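Local coordinates for RabGAP/TBC protein (Chlamydomonas reinhardtii, PDB 4P17) that probably acts on Rab GTPases of the flagellum as a GTPase-activating protein of the TBC family, although its function has not been established, at residues K86-Y95 and E170-E181; R131-Q139 and V158-E169. All blocks are in the same frame, centred on the assembly; numbering follows the deposited sequence.

Interaction 1 of 2, residues K86-Y95 and E170-E181; sequences KKAGHAANYY and EAAFWLLAALVE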
loop_
_atom_site.group_PDB
_atom_site.type_symbol
_atom_site.label_atom_id
_atom_site.label_comp_id
_atom_site.label_asym_id
_atom_site.label_seq_id
_atom_site.Cartn_x
_atom_site.Cartn_y
_atom_site.Cartn_z
ATOM N N LYS A 86 9.560 10.678 -13.933
ATOM C CA LYS A 86 10.795 10.840 -13.168
ATOM C C LYS A 86 11.896 10.022 -13.792
ATOM O O LYS A 86 13.018 10.518 -13.941
ATOM C CB LYS A 86 10.613 10.433 -11.701
ATOM C CG LYS A 86 9.551 11.228 -10.993
ATOM C CD LYS A 86 9.250 10.652 -9.652
ATOM C CE LYS A 86 10.358 10.987 -8.662
ATOM N NZ LYS A 86 10.419 12.431 -8.327
ATOM N N LYS A 87 11.583 8.778 -14.166
ATOM C CA LYS A 87 12.547 7.925 -14.829
ATOM C C LYS A 87 13.108 8.598 -16.073
ATOM O O LYS A 87 14.316 8.604 -16.305
ATOM C CB LYS A 87 11.904 6.593 -15.210
ATOM C CG LYS A 87 12.875 5.602 -15.728
ATOM C CD LYS A 87 12.160 4.331 -16.149
ATOM C CE LYS A 87 13.074 3.387 -16.887
ATOM N NZ LYS A 87 12.314 2.217 -17.449
ATOM N N ALA A 88 12.215 9.160 -16.869
ATOM C CA ALA A 88 12.592 9.717 -18.163
ATOM C C ALA A 88 13.409 10.999 -18.015
ATOM O O ALA A 88 14.066 11.421 -18.967
ATOM C CB ALA A 88 11.355 9.973 -18.999
ATOM N N GLY A 89 13.360 11.602 -16.827
ATOM C CA GLY A 89 14.097 12.811 -16.529
ATOM C C GLY A 89 15.482 12.543 -15.973
ATOM O O GLY A 89 16.189 13.468 -15.590
ATOM N N HIS A 90 15.853 11.265 -15.910
ATOM C CA HIS A 90 17.199 10.870 -15.549
ATOM C C HIS A 90 17.820 10.079 -16.696
ATOM O O HIS A 90 17.125 9.679 -17.644
ATOM C CB HIS A 90 17.181 10.049 -14.244
ATOM C CG HIS A 90 16.763 10.847 -13.050
ATOM N ND1 HIS A 90 15.452 11.213 -12.819
ATOM C CD2 HIS A 90 17.491 11.365 -12.031
ATOM C CE1 HIS A 90 15.392 11.914 -11.698
ATOM N NE2 HIS A 90 16.612 12.021 -11.202
ATOM N N ALA A 91 19.131 9.877 -16.628
ATOM C CA ALA A 91 19.835 9.097 -17.642
ATOM C C ALA A 91 19.449 7.629 -17.506
ATOM O O ALA A 91 19.038 7.196 -16.428
ATOM C CB ALA A 91 21.345 9.278 -17.509
ATOM N N ALA A 92 19.587 6.860 -18.581
ATOM C CA ALA A 92 19.094 5.470 -18.596
ATOM C C ALA A 92 19.868 4.560 -17.649
ATOM O O ALA A 92 19.366 3.514 -17.229
ATOM C CB ALA A 92 19.137 4.910 -20.000
ATOM N N ASN A 93 21.091 4.957 -17.310
ATOM C CA ASN A 93 21.945 4.134 -16.453
ATOM C C ASN A 93 21.868 4.591 -15.002
ATOM O O ASN A 93 22.655 4.148 -14.175
ATOM C CB ASN A 93 23.404 4.179 -16.926
ATOM C CG ASN A 93 24.008 5.551 -16.808
ATOM O OD1 ASN A 93 23.293 6.545 -16.667
ATOM N ND2 ASN A 93 25.344 5.625 -16.868
ATOM N N TYR A 94 20.919 5.478 -14.704
ATOM C CA TYR A 94 20.875 6.131 -13.397
ATOM C C TYR A 94 20.629 5.146 -12.265
ATOM O O TYR A 94 21.343 5.166 -11.268
ATOM C CB TYR A 94 19.805 7.236 -13.375
ATOM C CG TYR A 94 19.764 8.029 -12.087
ATOM C CD1 TYR A 94 20.618 9.103 -11.872
ATOM C CD2 TYR A 94 18.858 7.696 -11.081
ATOM C CE1 TYR A 94 20.575 9.826 -10.691
ATOM C CE2 TYR A 94 18.802 8.398 -9.909
ATOM C CZ TYR A 94 19.661 9.470 -9.716
ATOM O OH TYR A 94 19.575 10.168 -8.560
ATOM N N TYR A 95 19.633 4.281 -12.403
ATOM C CA TYR A 95 19.348 3.332 -11.342
ATOM C C TYR A 95 20.595 2.475 -11.065
ATOM O O TYR A 95 21.006 2.311 -9.922
ATOM C CB TYR A 95 18.119 2.454 -11.692
ATOM C CG TYR A 95 17.938 1.323 -10.717
ATOM C CD1 TYR A 95 17.620 1.568 -9.381
ATOM C CD2 TYR A 95 18.130 -0.007 -11.119
ATOM C CE1 TYR A 95 17.490 0.508 -8.466
ATOM C CE2 TYR A 95 18.003 -1.060 -10.212
ATOM C CZ TYR A 95 17.675 -0.791 -8.895
ATOM O OH TYR A 95 17.543 -1.823 -8.008
ATOM N N GLU A 170 13.973 -1.799 -11.154
ATOM C CA GLU A 170 14.080 -0.399 -11.509
ATOM C C GLU A 170 12.698 0.250 -11.446
ATOM O O GLU A 170 12.559 1.400 -11.013
ATOM C CB GLU A 170 14.699 -0.206 -12.901
ATOM C CG GLU A 170 14.656 1.239 -13.330
ATOM C CD GLU A 170 15.577 1.579 -14.484
ATOM O OE1 GLU A 170 16.157 0.663 -15.084
ATOM O OE2 GLU A 170 15.696 2.774 -14.807
ATOM N N ALA A 171 11.667 -0.484 -11.844
ATOM C CA ALA A 171 10.305 0.048 -11.724
ATOM C C ALA A 171 9.973 0.351 -10.257
ATOM O O ALA A 171 9.401 1.378 -9.911
ATOM C CB ALA A 171 9.307 -0.931 -12.296
ATOM N N ALA A 172 10.305 -0.582 -9.414
ATOM C CA ALA A 172 10.048 -0.430 -7.989
ATOM C C ALA A 172 10.803 0.767 -7.431
ATOM O O ALA A 172 10.259 1.549 -6.664
ATOM C CB ALA A 172 10.410 -1.717 -7.273
ATOM N N PHE A 173 12.053 0.950 -7.859
ATOM C CA PHE A 173 12.821 2.118 -7.479
ATOM C C PHE A 173 12.148 3.448 -7.892
ATOM O O PHE A 173 12.051 4.376 -7.114
ATOM C CB PHE A 173 14.224 2.026 -8.094
ATOM C CG PHE A 173 15.044 3.264 -7.896
ATOM C CD1 PHE A 173 15.824 3.424 -6.751
ATOM C CD2 PHE A 173 15.069 4.246 -8.879
ATOM C CE1 PHE A 173 16.597 4.553 -6.576
ATOM C CE2 PHE A 173 15.815 5.409 -8.706
ATOM C CZ PHE A 173 16.594 5.553 -7.576
ATOM N N TRP A 174 11.643 3.534 -9.115
ATOM C CA TRP A 174 11.064 4.785 -9.559
ATOM C C TRP A 174 9.666 5.011 -8.924
ATOM O O TRP A 174 9.273 6.157 -8.651
ATOM C CB TRP A 174 11.023 4.822 -11.090
ATOM C CG TRP A 174 12.392 5.011 -11.640
ATOM C CD1 TRP A 174 13.115 4.137 -12.398
ATOM C CD2 TRP A 174 13.220 6.169 -11.465
ATOM N NE1 TRP A 174 14.345 4.691 -12.723
ATOM C CE2 TRP A 174 14.436 5.927 -12.145
ATOM C CE3 TRP A 174 13.051 7.382 -10.799
ATOM C CZ2 TRP A 174 15.473 6.865 -12.175
ATOM C CZ3 TRP A 174 14.087 8.295 -10.796
ATOM C CH2 TRP A 174 15.281 8.035 -11.494
ATOM N N LEU A 175 8.955 3.933 -8.631
ATOM C CA LEU A 175 7.651 4.063 -7.956
ATOM C C LEU A 175 7.850 4.509 -6.503
ATOM O O LEU A 175 7.095 5.338 -5.997
ATOM C CB LEU A 175 6.860 2.755 -8.032
ATOM C CG LEU A 175 5.417 2.767 -7.503
ATOM C CD1 LEU A 175 4.452 3.611 -8.369
ATOM C CD2 LEU A 175 4.893 1.339 -7.455
ATOM N N LEU A 176 8.861 3.957 -5.835
ATOM C CA LEU A 176 9.220 4.381 -4.495
ATOM C C LEU A 176 9.593 5.886 -4.510
ATOM O O LEU A 176 9.168 6.655 -3.657
ATOM C CB LEU A 176 10.373 3.526 -3.970
ATOM C CG LEU A 176 10.853 3.872 -2.557
ATOM C CD1 LEU A 176 9.765 3.598 -1.500
ATOM C CD2 LEU A 176 12.118 3.098 -2.238
ATOM N N ALA A 177 10.390 6.316 -5.494
ATOM C CA ALA A 177 10.740 7.729 -5.599
ATOM C C ALA A 177 9.492 8.593 -5.754
ATOM O O ALA A 177 9.315 9.598 -5.045
ATOM C CB ALA A 177 11.678 7.961 -6.792
ATOM N N ALA A 178 8.617 8.211 -6.679
ATOM C CA ALA A 178 7.372 8.958 -6.866
ATOM C C ALA A 178 6.574 9.043 -5.561
ATOM O O ALA A 178 6.066 10.088 -5.196
ATOM C CB ALA A 178 6.546 8.332 -7.966
ATOM N N LEU A 179 6.529 7.951 -4.822
ATOM C CA LEU A 179 5.752 7.886 -3.587
ATOM C C LEU A 179 6.277 8.804 -2.492
ATOM O O LEU A 179 5.540 9.592 -1.900
ATOM C CB LEU A 179 5.737 6.431 -3.116
ATOM C CG LEU A 179 5.195 6.162 -1.727
ATOM C CD1 LEU A 179 3.657 6.224 -1.768
ATOM C CD2 LEU A 179 5.664 4.828 -1.222
ATOM N N VAL A 180 7.558 8.670 -2.213
ATOM C CA VAL A 180 8.248 9.443 -1.198
ATOM C C VAL A 180 8.344 10.895 -1.595
ATOM O O VAL A 180 8.140 11.770 -0.759
ATOM C CB VAL A 180 9.661 8.907 -0.967
ATOM C CG1 VAL A 180 10.395 9.722 0.064
ATOM C CG2 VAL A 180 9.608 7.466 -0.529
ATOM N N GLU A 181 8.691 11.161 -2.853
ATOM C CA GLU A 181 9.026 12.524 -3.225
ATOM C C GLU A 181 7.837 13.366 -3.671
ATOM O O GLU A 181 7.863 14.588 -3.498
ATOM C CB GLU A 181 10.095 12.505 -4.311
ATOM C CG GLU A 181 11.327 11.735 -3.855
ATOM C CD GLU A 181 12.252 11.342 -4.975
ATOM O OE1 GLU A 181 12.285 12.006 -6.050
ATOM O OE2 GLU A 181 12.938 10.324 -4.791
#

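Interaction 2 of 2, residues R131-Q139 and V158-E169; sequences RAALCRVLQ and VGLMLVALNRNE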
loop_
_atom_site.group_PDB
_atom_site.type_symbol
_atom_site.label_atom_id
_atom_site.label_comp_id
_atom_site.label_asym_id
_atom_site.label_seq_id
_atom_site.Cartn_x
_atom_site.Cartn_y
_atom_site.Cartn_z
ATOM N N ARG A 131 15.589 -11.385 -1.527
ATOM C CA ARG A 131 16.272 -10.558 -0.540
ATOM C C ARG A 131 17.270 -9.608 -1.223
ATOM O O ARG A 131 17.365 -8.431 -0.879
ATOM C CB ARG A 131 16.994 -11.436 0.478
ATOM C CG ARG A 131 16.089 -12.334 1.286
ATOM C CD ARG A 131 15.151 -11.544 2.183
ATOM N NE ARG A 131 14.333 -12.442 2.988
ATOM C CZ ARG A 131 13.139 -12.150 3.477
ATOM N NH1 ARG A 131 12.595 -10.958 3.271
ATOM N NH2 ARG A 131 12.501 -13.073 4.181
ATOM N N ALA A 132 17.996 -10.115 -2.216
ATOM C CA ALA A 132 19.051 -9.292 -2.841
ATOM C C ALA A 132 18.437 -8.192 -3.661
ATOM O O ALA A 132 18.890 -7.057 -3.622
ATOM C CB ALA A 132 19.973 -10.124 -3.683
ATOM N N ALA A 133 17.367 -8.522 -4.368
ATOM C CA ALA A 133 16.637 -7.537 -5.160
ATOM C C ALA A 133 16.066 -6.432 -4.303
ATOM O O ALA A 133 16.210 -5.256 -4.597
ATOM C CB ALA A 133 15.518 -8.228 -5.930
ATOM N N LEU A 134 15.461 -6.818 -3.192
ATOM C CA LEU A 134 14.840 -5.856 -2.307
ATOM C C LEU A 134 15.911 -4.958 -1.703
ATOM O O LEU A 134 15.751 -3.744 -1.568
ATOM C CB LEU A 134 14.048 -6.610 -1.253
ATOM C CG LEU A 134 13.267 -5.798 -0.226
ATOM C CD1 LEU A 134 11.874 -6.363 -0.056
ATOM C CD2 LEU A 134 14.010 -5.849 1.048
ATOM N N CYS A 135 17.039 -5.554 -1.376
ATOM C CA CYS A 135 18.132 -4.788 -0.791
ATOM C C CYS A 135 18.698 -3.807 -1.818
ATOM O O CYS A 135 18.984 -2.657 -1.489
ATOM C CB CYS A 135 19.227 -5.715 -0.265
ATOM S SG CYS A 135 18.793 -6.540 1.284
ATOM N N ARG A 136 18.848 -4.254 -3.059
ATOM C CA ARG A 136 19.364 -3.381 -4.109
ATOM C C ARG A 136 18.500 -2.137 -4.269
ATOM O O ARG A 136 18.993 -1.021 -4.267
ATOM C CB ARG A 136 19.457 -4.135 -5.434
ATOM C CG ARG A 136 20.729 -4.948 -5.562
ATOM C CD ARG A 136 20.969 -5.427 -7.004
ATOM N NE ARG A 136 19.880 -6.259 -7.487
ATOM C CZ ARG A 136 19.828 -7.579 -7.347
ATOM N NH1 ARG A 136 20.798 -8.240 -6.729
ATOM N NH2 ARG A 136 18.795 -8.248 -7.821
ATOM N N VAL A 137 17.188 -2.323 -4.320
ATOM C CA VAL A 137 16.307 -1.169 -4.507
ATOM C C VAL A 137 16.428 -0.196 -3.348
ATOM O O VAL A 137 16.505 1.030 -3.542
ATOM C CB VAL A 137 14.861 -1.624 -4.653
ATOM C CG1 VAL A 137 13.890 -0.421 -4.643
ATOM C CG2 VAL A 137 14.723 -2.421 -5.918
ATOM N N LEU A 138 16.455 -0.735 -2.131
ATOM C CA LEU A 138 16.424 0.122 -0.962
ATOM C C LEU A 138 17.757 0.793 -0.791
ATOM O O LEU A 138 17.816 1.972 -0.497
ATOM C CB LEU A 138 16.070 -0.643 0.289
ATOM C CG LEU A 138 14.601 -1.080 0.375
ATOM C CD1 LEU A 138 14.411 -2.245 1.342
ATOM C CD2 LEU A 138 13.754 0.069 0.831
ATOM N N GLN A 139 18.838 0.066 -1.032
ATOM C CA GLN A 139 20.150 0.678 -0.874
ATOM C C GLN A 139 20.315 1.795 -1.946
ATOM O O GLN A 139 20.820 2.885 -1.658
ATOM C CB GLN A 139 21.247 -0.398 -0.965
ATOM C CG GLN A 139 21.663 -0.759 -2.391
ATOM C CD GLN A 139 22.542 -2.001 -2.469
ATOM O OE1 GLN A 139 22.502 -2.876 -1.589
ATOM N NE2 GLN A 139 23.337 -2.086 -3.530
ATOM N N VAL A 158 8.577 -1.882 -0.505
ATOM C CA VAL A 158 9.282 -2.225 -1.712
ATOM C C VAL A 158 9.116 -3.705 -2.025
ATOM O O VAL A 158 9.100 -4.099 -3.199
ATOM C CB VAL A 158 10.771 -1.852 -1.608
ATOM C CG1 VAL A 158 11.575 -2.530 -2.740
ATOM C CG2 VAL A 158 10.904 -0.384 -1.641
ATOM N N GLY A 159 8.957 -4.518 -0.980
ATOM C CA GLY A 159 8.717 -5.932 -1.152
ATOM C C GLY A 159 7.425 -6.148 -1.914
ATOM O O GLY A 159 7.365 -6.922 -2.857
ATOM N N LEU A 160 6.366 -5.444 -1.527
ATOM C CA LEU A 160 5.115 -5.613 -2.240
ATOM C C LEU A 160 5.183 -4.957 -3.591
ATOM O O LEU A 160 4.577 -5.440 -4.525
ATOM C CB LEU A 160 3.928 -5.078 -1.422
ATOM C CG LEU A 160 2.823 -6.078 -1.085
ATOM C CD1 LEU A 160 3.348 -7.306 -0.399
ATOM C CD2 LEU A 160 1.809 -5.371 -0.168
ATOM N N MET A 161 5.933 -3.859 -3.719
ATOM C CA MET A 161 6.109 -3.265 -5.029
ATOM C C MET A 161 6.788 -4.258 -5.976
ATOM O O MET A 161 6.337 -4.444 -7.110
ATOM C CB MET A 161 6.928 -1.987 -4.942
ATOM C CG MET A 161 6.193 -0.803 -4.389
ATOM S SD MET A 161 7.354 0.578 -4.510
ATOM C CE MET A 161 6.353 1.910 -3.815
ATOM N N LEU A 162 7.849 -4.906 -5.500
ATOM C CA LEU A 162 8.538 -5.904 -6.330
ATOM C C LEU A 162 7.577 -6.998 -6.822
ATOM O O LEU A 162 7.553 -7.336 -7.995
ATOM C CB LEU A 162 9.718 -6.510 -5.573
ATOM C CG LEU A 162 10.963 -5.623 -5.435
ATOM C CD1 LEU A 162 11.954 -6.275 -4.478
ATOM C CD2 LEU A 162 11.621 -5.321 -6.786
ATOM N N VAL A 163 6.751 -7.517 -5.926
ATOM C CA VAL A 163 5.861 -8.598 -6.307
ATOM C C VAL A 163 4.773 -8.109 -7.274
ATOM O O VAL A 163 4.441 -8.806 -8.234
ATOM C CB VAL A 163 5.230 -9.257 -5.061
ATOM C CG1 VAL A 163 4.220 -10.261 -5.462
ATOM C CG2 VAL A 163 6.305 -9.946 -4.205
ATOM N N ALA A 164 4.216 -6.926 -7.023
ATOM C CA ALA A 164 3.154 -6.375 -7.880
ATOM C C ALA A 164 3.671 -5.972 -9.244
ATOM O O ALA A 164 2.889 -5.898 -10.194
ATOM C CB ALA A 164 2.500 -5.164 -7.211
ATOM N N LEU A 165 4.961 -5.643 -9.306
ATOM C CA LEU A 165 5.614 -5.154 -10.523
ATOM C C LEU A 165 6.414 -6.255 -11.243
ATOM O O LEU A 165 7.335 -5.957 -11.983
ATOM C CB LEU A 165 6.544 -3.982 -10.188
ATOM C CG LEU A 165 5.861 -2.722 -9.625
ATOM C CD1 LEU A 165 6.902 -1.731 -9.181
ATOM C CD2 LEU A 165 4.941 -2.103 -10.669
ATOM N N ASN A 166 6.076 -7.510 -10.977
ATOM C CA ASN A 166 6.705 -8.668 -11.633
ATOM C C ASN A 166 8.235 -8.701 -11.501
ATOM O O ASN A 166 8.988 -9.079 -12.430
ATOM C CB ASN A 166 6.289 -8.693 -13.097
ATOM C CG ASN A 166 4.806 -8.419 -13.272
ATOM O OD1 ASN A 166 3.982 -8.844 -12.456
ATOM N ND2 ASN A 166 4.463 -7.705 -14.327
ATOM N N ARG A 167 8.689 -8.345 -10.309
ATOM C CA ARG A 167 10.084 -8.436 -9.925
ATOM C C ARG A 167 10.955 -7.406 -10.634
ATOM O O ARG A 167 12.184 -7.560 -10.673
ATOM C CB ARG A 167 10.636 -9.835 -10.156
ATOM C CG ARG A 167 9.814 -10.881 -9.429
ATOM C CD ARG A 167 10.344 -12.298 -9.623
ATOM N NE ARG A 167 9.457 -13.229 -8.956
ATOM C CZ ARG A 167 9.604 -14.548 -8.944
ATOM N NH1 ARG A 167 10.612 -15.113 -9.601
ATOM N NH2 ARG A 167 8.731 -15.289 -8.279
ATOM N N ASN A 168 10.334 -6.352 -11.143
ATOM C CA ASN A 168 11.061 -5.293 -11.857
ATOM C C ASN A 168 11.639 -4.273 -10.890
ATOM O O ASN A 168 10.916 -3.396 -10.407
ATOM C CB ASN A 168 10.136 -4.602 -12.848
ATOM C CG ASN A 168 10.881 -3.700 -13.798
ATOM O OD1 ASN A 168 11.818 -3.001 -13.403
ATOM N ND2 ASN A 168 10.478 -3.716 -15.067
ATOM N N GLU A 169 12.936 -4.388 -10.608
ATOM C CA GLU A 169 13.567 -3.599 -9.558
ATOM C C GLU A 169 13.647 -2.121 -9.902
ATOM O O GLU A 169 13.463 -1.277 -9.034
ATOM C CB GLU A 169 14.974 -4.113 -9.271
ATOM C CG GLU A 169 15.046 -5.595 -9.053
ATOM C CD GLU A 169 16.460 -6.085 -9.035
ATOM O OE1 GLU A 169 17.373 -5.248 -8.814
ATOM O OE2 GLU A 169 16.647 -7.301 -9.239
#

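Interaction 1 of 2, residues K86-Y95 and E170-E181
W174 holds its CG anti to the carbonyl carbon (chi1 -73°) while K87 holds its own anti to the backbone N (chi1 -172°), and these two turns lay the lysine's extended chain across one face of the indole. K87 CG stands 3.7 Å from the centroid of the five-membered ring of W174, a CH-pi contact. F173 CE2 covers the opposite face, sandwiching the indole. Its rotation is fixed from the edge: W174 NE1 donates in the ring plane to the anti lone pair of E170 OE2 at 3.1 Å, one turn earlier. At the far end, W174 CH2 sits 3.4 Å from H90 ND1, over the rim of the imidazole, the two ring planes oblique at 44°. H90 ND1 donates a hydrogen bond to K86 O at 2.8 Å, in the plane of the ring; G89 N reaches the same oxygen from the other face of its plane. H90, W174 and Y94, whose CD2 lies 3.6 Å from W174 CH2, form an aromatic cluster joining the loop after helix 83-88 and the start of helix 94-102 to helix 169-183 within the all-helical TBC domain. Y94 OH is tied to H144. Y95 CD1 is 3.4 Å from F173 CG, above the phenylalanine face, while E170 CA lies over a face of the Y95 ring. K86, bent at its last two torsions, packs as a knob among W174, A177, A178 and E181; its NZ makes a salt bridge to E181 OE1 at 3.0 Å, from above the carboxylate plane, and another to D182. E181 OE2 is hydrogen-bonded to Y141 and H144.

Interaction 2 of 2, residues R131-Q139 and V158-E169
Two helices of the TBC domain cross here, L134 and V137 of helix 128-144 packing on V158, G159 and L162 of helix 153-164. The axes of segments 131-139 and 158-164 approach to 9.9 Å at 116°. L134 CD1 lies 3.4 Å from G159 CA, a close approach that the glycine's lack of a side chain allows. L162 CD1 presses on the backbone of the other helix, 3.6 Å from L134 CA. Further along, V137 CG1 meets V158 CG1 at 3.7 Å, and L138 CD2 touches the valine's other methyl, CG2. Helix 153-164 then ends, and a type I' beta turn from L165 to N168 redirects the chain into helix 169-183, with N168 as its N-cap bonding A171 N. The turn between the two helices brings E169 back to helix 128-144. There R136, bent at chi3 (-60°), meets the carboxylate side-on in a two-pronged salt bridge: R136 NE donates to E169 OE1 at 3.0 Å and R136 NH2 to E169 OE2 at 2.7 Å, both nearly straight. The oxygens lie in the guanidinium plane and are met on their syn side but from out of the carboxylate plane, the two planes being 29° apart. A133 CA backs one guanidinium face. A leucine in place of R136 would probably leave the E169 carboxylate without its charged mate and free to swing away. V137 CG2 packs 3.6 Å from E169 O, and A133 CB lies against the carboxylate.

In the fold
Both segments of interaction 2 fall, in sequence, between the two segments of interaction 1; the centres are about 13 Å apart. The L165–N168 turn links them directly, since helix 169-183 follows helix 153-164; helix 169-183 turns F173 and W174 to the 86-95 segment and A172 and L176 to helix 153-164. L176 CD2 lies 3.7 Å from V158 CG2, and L165 CD1 packs 3.6 Å from A172 N. Y95 is the other bridge: its OH packs 3.6 Å from V137 CG2 and 3.5 Å from E169 OE1, so the tyrosine that lies against E170 and F173 also borders the R136–E169 pair. All four segments belong to the Rab-GTPase-TBC family region.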